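Local coordinates for protein putative Ribokinase II (Escherichia coli O6, PDB 3IQ0) that probably phosphorylates a sugar or related carbohydrate with ATP as phosphate donor, as a ribokinase-like member of the pfkB carbohydrate kinase family, at residues D192-S197 with A215-E220; V227-G230 with A234-Y237. All coordinates share one frame; numbering follows the deposited sequence.

Interaction 1 (D192-S197 with A215-E220); sequences DIYMPS and AGFLEE. With ATP (adenosine-5'-triphosphate), chain G.
Y194 and F217 meet in a T-shaped pair that carries the contact between the short strand 193-194 and the C-terminal part of helix 210-220. The tyrosine supplies the edge and the phenylalanine the face: the CD2-CE2 side of the Y194 ring is directed at one face of F217, the ring planes are 69° apart, and the centroids lie 4.8 Å from each other. The approach is off-centre. Y194 CE2 stands over the rim of the phenylalanine ring, 3.6 Å from F217 CE1 and about equally close to F217 CZ, while Y194 CD2 comes within 3.8 Å of F217 CD1. No hydrogen bond crosses between the segments, so the pair is held by dispersion and by the weak attraction of aromatic C-H groups for a ring face.

Both first torsions serve this meeting. In Y194 the ring is swung opposite the backbone N (chi1 -164°), which carries it off the strand toward the helix; F217 holds its CG opposite the carbonyl carbon (chi1 -61°), and its ring reaches back toward the strand. One face of the tyrosine is packed by P196, whose CD lies 3.6 Å above the ring plane.

The two rings sit inside the beta-alpha-beta unit formed by strand 193-194, helix 210-220 and strand 224-228, in the layer between helix and central sheet. L188 of the preceding helix 178-189 touches both rings, and P168, L204 and V222 from loops also touch Y194, so that two neighbouring helices pack together over the strand.

Interaction 2 (V227-G230 with A234-Y237); sequences VKRG and ASYY. With ATP (adenosine-5'-triphosphate), chain G.
A234 opens the second strand opposite K228 in a non-hydrogen-bonded pair, with its CB 4.2 Å from K228 CA. F262 of helix 258-271 touches both side chains on this face, where K228 NZ donates to ATP O2B at 3.0 Å and is also held by M195 O and, in a salt bridge, by D167.

S235 comes next and pairs with V227 through two backbone bonds, S235 N to V227 O and V227 N to S235 O, both 2.8 Å. They close the antiparallel beta hairpin of strands 224-228 and 234-237, whose turn side borders the nucleotide: the backbone N atoms of R229 and G230 make weak bonds to ATP O3' and O2A. On the other face, R229 runs extended from CG to NE (chi3 -179°), which brings its guanidinium over to S235; OG accepts a fairly straight bond from R229 NE (2.8 Å, 159° at the hydrogen), close to the guanidinium plane, and a weaker one from NH2. V227 CG1 packs on one guanidinium face.

Y236 turns away from the first strand, and its ring meets that of F243 on strand 242-245. At Y237 the ring stands at 82° to the guanidinium; its OH receives a weak bond from R229 NH2 at 2.8 Å, and its CE2 edge meets V227 CG2 at 3.9 Å.

How the interactions relate
The two contacts lie on adjoining strands of the central sheet, yet one packs a helix on the sheet and the other lies within it. The Y194-F217 pair of interaction 1 is fully buried and apolar, whereas interaction 2, mostly buried but partly exposed at R229 and Y237, joins two strands through backbone bonds and a polar network of side chains. Strand 224-228, which follows helix 210-220 in the chain, runs parallel to 193-194, and P196 O probably accepts a hydrogen bond from K228 N at 3.2 Å. Segment 192-197 reaches the ATP pocket at S197, but the aromatic pair lies away from the nucleotide; K228 bonds to it through its side chain, the backbone N atoms of R229 and G230 only weakly.

Interaction 1 (D192-S197 with A215-E220)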
loop_
_atom_site.group_PDB
_atom_site.type_symbol
_atom_site.label_atom_id
_atom_site.label_comp_id
_atom_site.label_asym_id
_atom_site.label_seq_id
_atom_site.Cartn_x
_atom_site.Cartn_y
_atom_site.Cartn_z
ATOM N N ASP B 192 -5.532 25.364 -22.562
ATOM C CA ASP B 192 -5.324 25.796 -23.938
ATOM C C ASP B 192 -5.455 24.590 -24.856
ATOM O O ASP B 192 -5.955 24.697 -25.977
ATOM C CB ASP B 192 -3.932 26.414 -24.091
ATOM C CG ASP B 192 -3.721 27.612 -23.181
ATOM O OD1 ASP B 192 -4.415 28.629 -23.372
ATOM O OD2 ASP B 192 -2.866 27.532 -22.270
ATOM N N ILE B 193 -5.008 23.440 -24.355
ATOM C CA ILE B 193 -5.032 22.183 -25.098
ATOM C C ILE B 193 -5.773 21.132 -24.280
ATOM O O ILE B 193 -5.295 20.701 -23.234
ATOM C CB ILE B 193 -3.576 21.692 -25.379
ATOM C CG1 ILE B 193 -2.819 22.768 -26.164
ATOM C CG2 ILE B 193 -3.588 20.370 -26.152
ATOM C CD1 ILE B 193 -1.357 22.440 -26.395
ATOM N N TYR B 194 -6.944 20.734 -24.764
ATOM C CA TYR B 194 -7.775 19.744 -24.084
ATOM C C TYR B 194 -7.645 18.397 -24.792
ATOM O O TYR B 194 -7.851 18.310 -26.003
ATOM C CB TYR B 194 -9.233 20.213 -24.106
ATOM C CG TYR B 194 -10.135 19.496 -23.129
ATOM C CD1 TYR B 194 -9.704 19.221 -21.829
ATOM C CD2 TYR B 194 -11.425 19.114 -23.493
ATOM C CE1 TYR B 194 -10.534 18.581 -20.914
ATOM C CE2 TYR B 194 -12.267 18.469 -22.584
ATOM C CZ TYR B 194 -11.811 18.206 -21.299
ATOM O OH TYR B 194 -12.614 17.547 -20.403
HETATM N N MSE B 195 -7.312 17.345 -24.047
HETATM C CA MSE B 195 -7.132 16.027 -24.654
HETATM C C MSE B 195 -7.975 14.909 -24.028
HETATM O O MSE B 195 -7.451 13.950 -23.459
HETATM C CB MSE B 195 -5.645 15.656 -24.614
HETATM C CG MSE B 195 -4.745 16.709 -25.251
HETATM SE SE MSE B 195 -2.859 16.248 -25.181
HETATM C CE MSE B 195 -2.459 16.971 -23.477
ATOM N N PRO B 196 -9.305 15.011 -24.147
ATOM C CA PRO B 196 -10.183 13.989 -23.576
ATOM C C PRO B 196 -10.251 12.752 -24.450
ATOM O O PRO B 196 -10.009 12.819 -25.653
ATOM C CB PRO B 196 -11.527 14.698 -23.529
ATOM C CG PRO B 196 -11.501 15.458 -24.813
ATOM C CD PRO B 196 -10.097 16.058 -24.817
ATOM N N SER B 197 -10.573 11.617 -23.844
ATOM C CA SER B 197 -10.732 10.405 -24.622
ATOM C C SER B 197 -12.185 10.449 -25.086
ATOM O O SER B 197 -12.990 11.207 -24.549
ATOM C CB SER B 197 -10.496 9.168 -23.761
ATOM O OG SER B 197 -11.416 9.106 -22.693
ATOM N N ALA B 215 -17.403 22.110 -29.641
ATOM C CA ALA B 215 -17.599 23.467 -30.139
ATOM C C ALA B 215 -17.691 24.409 -28.945
ATOM O O ALA B 215 -17.369 25.593 -29.046
ATOM C CB ALA B 215 -18.869 23.545 -30.975
ATOM N N GLY B 216 -18.111 23.864 -27.805
ATOM C CA GLY B 216 -18.233 24.664 -26.603
ATOM C C GLY B 216 -16.890 24.958 -25.963
ATOM O O GLY B 216 -16.646 26.073 -25.507
ATOM N N PHE B 217 -16.021 23.952 -25.921
ATOM C CA PHE B 217 -14.689 24.108 -25.335
ATOM C C PHE B 217 -13.926 25.189 -26.089
ATOM O O PHE B 217 -13.265 26.028 -25.487
ATOM C CB PHE B 217 -13.909 22.796 -25.426
ATOM C CG PHE B 217 -14.549 21.645 -24.703
ATOM C CD1 PHE B 217 -14.566 20.376 -25.278
ATOM C CD2 PHE B 217 -15.108 21.817 -23.440
ATOM C CE1 PHE B 217 -15.131 19.297 -24.599
ATOM C CE2 PHE B 217 -15.674 20.743 -22.757
ATOM C CZ PHE B 217 -15.683 19.482 -23.341
ATOM N N LEU B 218 -14.022 25.150 -27.412
ATOM C CA LEU B 218 -13.344 26.120 -28.255
ATOM C C LEU B 218 -13.922 27.520 -28.048
ATOM O O LEU B 218 -13.185 28.510 -28.019
ATOM C CB LEU B 218 -13.460 25.711 -29.726
ATOM C CG LEU B 218 -12.817 24.375 -30.116
ATOM C CD1 LEU B 218 -13.127 24.051 -31.574
ATOM C CD2 LEU B 218 -11.309 24.450 -29.892
ATOM N N GLU B 219 -15.240 27.614 -27.916
ATOM C CA GLU B 219 -15.859 28.916 -27.700
ATOM C C GLU B 219 -15.391 29.483 -26.367
ATOM O O GLU B 219 -15.107 30.676 -26.255
ATOM C CB GLU B 219 -17.389 28.806 -27.708
ATOM C CG GLU B 219 -18.078 29.806 -26.778
ATOM C CD GLU B 219 -19.381 30.344 -27.333
ATOM O OE1 GLU B 219 -20.189 29.548 -27.849
ATOM O OE2 GLU B 219 -19.597 31.573 -27.256
ATOM N N GLU B 220 -15.304 28.619 -25.361
ATOM C CA GLU B 220 -14.887 29.038 -24.032
ATOM C C GLU B 220 -13.447 29.537 -23.975
ATOM O O GLU B 220 -13.107 30.365 -23.130
ATOM C CB GLU B 220 -15.093 27.891 -23.044
ATOM C CG GLU B 220 -14.640 28.193 -21.631
ATOM C CD GLU B 220 -13.132 28.116 -21.470
ATOM O OE1 GLU B 220 -12.557 27.030 -21.727
ATOM O OE2 GLU B 220 -12.527 29.142 -21.083
HETATM P PG ATP G . -6.387 6.674 -20.435
HETATM O O1G ATP G . -5.479 5.507 -20.151
HETATM O O2G ATP G . -7.471 6.813 -19.396
HETATM O O3G ATP G . -5.584 7.973 -20.507
HETATM P PB ATP G . -7.449 7.223 -23.138
HETATM O O1B ATP G . -8.859 6.918 -23.541
HETATM O O2B ATP G . -7.029 8.619 -22.833
HETATM O O3B ATP G . -7.057 6.331 -21.855
HETATM P PA ATP G . -6.936 5.480 -25.345
HETATM O O1A ATP G . -6.924 4.123 -24.676
HETATM O O2A ATP G . -8.143 5.958 -26.058
HETATM O O3A ATP G . -6.510 6.609 -24.250
HETATM O "O5'" ATP G . -5.555 6.078 -26.342
HETATM C "C5'" ATP G . -4.345 6.548 -26.735
HETATM C "C4'" ATP G . -4.397 6.696 -28.235
HETATM O "O4'" ATP G . -3.643 5.494 -28.435
HETATM C "C3'" ATP G . -5.679 6.347 -29.069
HETATM O "O3'" ATP G . -6.486 7.456 -29.425
HETATM C "C2'" ATP G . -5.107 5.599 -30.192
HETATM O "O2'" ATP G . -4.630 6.493 -31.207
HETATM C "C1'" ATP G . -4.026 4.763 -29.579
HETATM N N9 ATP G . -4.553 3.398 -29.168
HETATM C C8 ATP G . -5.062 2.973 -27.945
HETATM N N7 ATP G . -5.431 1.684 -27.971
HETATM C C5 ATP G . -5.168 1.229 -29.195
HETATM C C6 ATP G . -5.316 -0.066 -29.944
HETATM N N6 ATP G . -5.819 -1.125 -29.309
HETATM N N1 ATP G . -4.905 -0.134 -31.293
HETATM C C2 ATP G . -4.373 0.950 -31.996
HETATM N N3 ATP G . -4.217 2.180 -31.354
HETATM C C4 ATP G . -4.594 2.364 -30.003
#

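Interaction 2 (V227-G230 with A234-Y237)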
loop_
_atom_site.group_PDB
_atom_site.type_symbol
_atom_site.label_atom_id
_atom_site.label_comp_id
_atom_site.label_asym_id
_atom_site.label_seq_id
_atom_site.Cartn_x
_atom_site.Cartn_y
_atom_site.Cartn_z
ATOM N N VAL B 227 -9.068 14.573 -29.498
ATOM C CA VAL B 227 -9.856 13.454 -28.999
ATOM C C VAL B 227 -9.267 12.102 -29.355
ATOM O O VAL B 227 -9.062 11.782 -30.528
ATOM C CB VAL B 227 -11.306 13.510 -29.516
ATOM C CG1 VAL B 227 -12.055 12.256 -29.099
ATOM C CG2 VAL B 227 -12.002 14.741 -28.952
ATOM N N LYS B 228 -8.996 11.319 -28.320
ATOM C CA LYS B 228 -8.446 9.978 -28.465
ATOM C C LYS B 228 -9.617 9.006 -28.603
ATOM O O LYS B 228 -10.558 9.050 -27.813
ATOM C CB LYS B 228 -7.601 9.646 -27.233
ATOM C CG LYS B 228 -6.330 10.476 -27.141
ATOM C CD LYS B 228 -5.792 10.529 -25.726
ATOM C CE LYS B 228 -6.692 11.363 -24.836
ATOM N NZ LYS B 228 -6.194 11.420 -23.438
ATOM N N ARG B 229 -9.559 8.136 -29.604
ATOM C CA ARG B 229 -10.647 7.195 -29.848
ATOM C C ARG B 229 -10.255 5.726 -29.759
ATOM O O ARG B 229 -10.723 4.910 -30.547
ATOM C CB ARG B 229 -11.264 7.470 -31.224
ATOM C CG ARG B 229 -11.733 8.901 -31.431
ATOM C CD ARG B 229 -12.299 9.105 -32.831
ATOM N NE ARG B 229 -12.738 10.483 -33.047
ATOM C CZ ARG B 229 -13.694 11.084 -32.345
ATOM N NH1 ARG B 229 -14.327 10.432 -31.374
ATOM N NH2 ARG B 229 -14.014 12.345 -32.608
ATOM N N GLY B 230 -9.407 5.393 -28.792
ATOM C CA GLY B 230 -8.981 4.013 -28.622
ATOM C C GLY B 230 -8.484 3.356 -29.896
ATOM O O GLY B 230 -7.542 3.834 -30.517
ATOM N N ALA B 234 -7.803 8.944 -33.743
ATOM C CA ALA B 234 -7.971 10.154 -32.950
ATOM C C ALA B 234 -8.361 11.310 -33.854
ATOM O O ALA B 234 -8.126 11.270 -35.058
ATOM C CB ALA B 234 -6.680 10.484 -32.210
ATOM N N SER B 235 -8.948 12.341 -33.263
ATOM C CA SER B 235 -9.374 13.512 -34.015
ATOM C C SER B 235 -8.805 14.804 -33.436
ATOM O O SER B 235 -8.569 14.910 -32.230
ATOM C CB SER B 235 -10.904 13.594 -34.032
ATOM O OG SER B 235 -11.472 12.426 -34.596
ATOM N N TYR B 236 -8.585 15.781 -34.310
ATOM C CA TYR B 236 -8.062 17.083 -33.913
ATOM C C TYR B 236 -9.126 18.125 -34.228
ATOM O O TYR B 236 -9.763 18.065 -35.284
ATOM C CB TYR B 236 -6.791 17.412 -34.701
ATOM C CG TYR B 236 -6.245 18.803 -34.441
ATOM C CD1 TYR B 236 -5.326 19.034 -33.416
ATOM C CD2 TYR B 236 -6.650 19.888 -35.217
ATOM C CE1 TYR B 236 -4.821 20.312 -33.175
ATOM C CE2 TYR B 236 -6.155 21.165 -34.984
ATOM C CZ TYR B 236 -5.242 21.371 -33.965
ATOM O OH TYR B 236 -4.739 22.628 -33.743
ATOM N N TYR B 237 -9.310 19.078 -33.322
ATOM C CA TYR B 237 -10.303 20.131 -33.512
ATOM C C TYR B 237 -9.787 21.498 -33.084
ATOM O O TYR B 237 -9.291 21.662 -31.972
ATOM C CB TYR B 237 -11.568 19.828 -32.704
ATOM C CG TYR B 237 -12.233 18.516 -33.032
ATOM C CD1 TYR B 237 -12.983 18.361 -34.194
ATOM C CD2 TYR B 237 -12.118 17.426 -32.171
ATOM C CE1 TYR B 237 -13.606 17.150 -34.493
ATOM C CE2 TYR B 237 -12.733 16.212 -32.459
ATOM C CZ TYR B 237 -13.475 16.081 -33.618
ATOM O OH TYR B 237 -14.084 14.882 -33.896
HETATM P PG ATP G . -6.387 6.674 -20.435
HETATM O O1G ATP G . -5.479 5.507 -20.151
HETATM O O2G ATP G . -7.471 6.813 -19.396
HETATM O O3G ATP G . -5.584 7.973 -20.507
HETATM P PB ATP G . -7.449 7.223 -23.138
HETATM O O1B ATP G . -8.859 6.918 -23.541
HETATM O O2B ATP G . -7.029 8.619 -22.833
HETATM O O3B ATP G . -7.057 6.331 -21.855
HETATM P PA ATP G . -6.936 5.480 -25.345
HETATM O O1A ATP G . -6.924 4.123 -24.676
HETATM O O2A ATP G . -8.143 5.958 -26.058
HETATM O O3A ATP G . -6.510 6.609 -24.250
HETATM O "O5'" ATP G . -5.555 6.078 -26.342
HETATM C "C5'" ATP G . -4.345 6.548 -26.735
HETATM C "C4'" ATP G . -4.397 6.696 -28.235
HETATM O "O4'" ATP G . -3.643 5.494 -28.435
HETATM C "C3'" ATP G . -5.679 6.347 -29.069
HETATM O "O3'" ATP G . -6.486 7.456 -29.425
HETATM C "C2'" ATP G . -5.107 5.599 -30.192
HETATM O "O2'" ATP G . -4.630 6.493 -31.207
HETATM C "C1'" ATP G . -4.026 4.763 -29.579
HETATM N N9 ATP G . -4.553 3.398 -29.168
HETATM C C8 ATP G . -5.062 2.973 -27.945
HETATM N N7 ATP G . -5.431 1.684 -27.971
HETATM C C5 ATP G . -5.168 1.229 -29.195
HETATM C C6 ATP G . -5.316 -0.066 -29.944
HETATM N N6 ATP G . -5.819 -1.125 -29.309
HETATM N N1 ATP G . -4.905 -0.134 -31.293
HETATM C C2 ATP G . -4.373 0.950 -31.996
HETATM N N3 ATP G . -4.217 2.180 -31.354
HETATM C C4 ATP G . -4.594 2.364 -30.003
#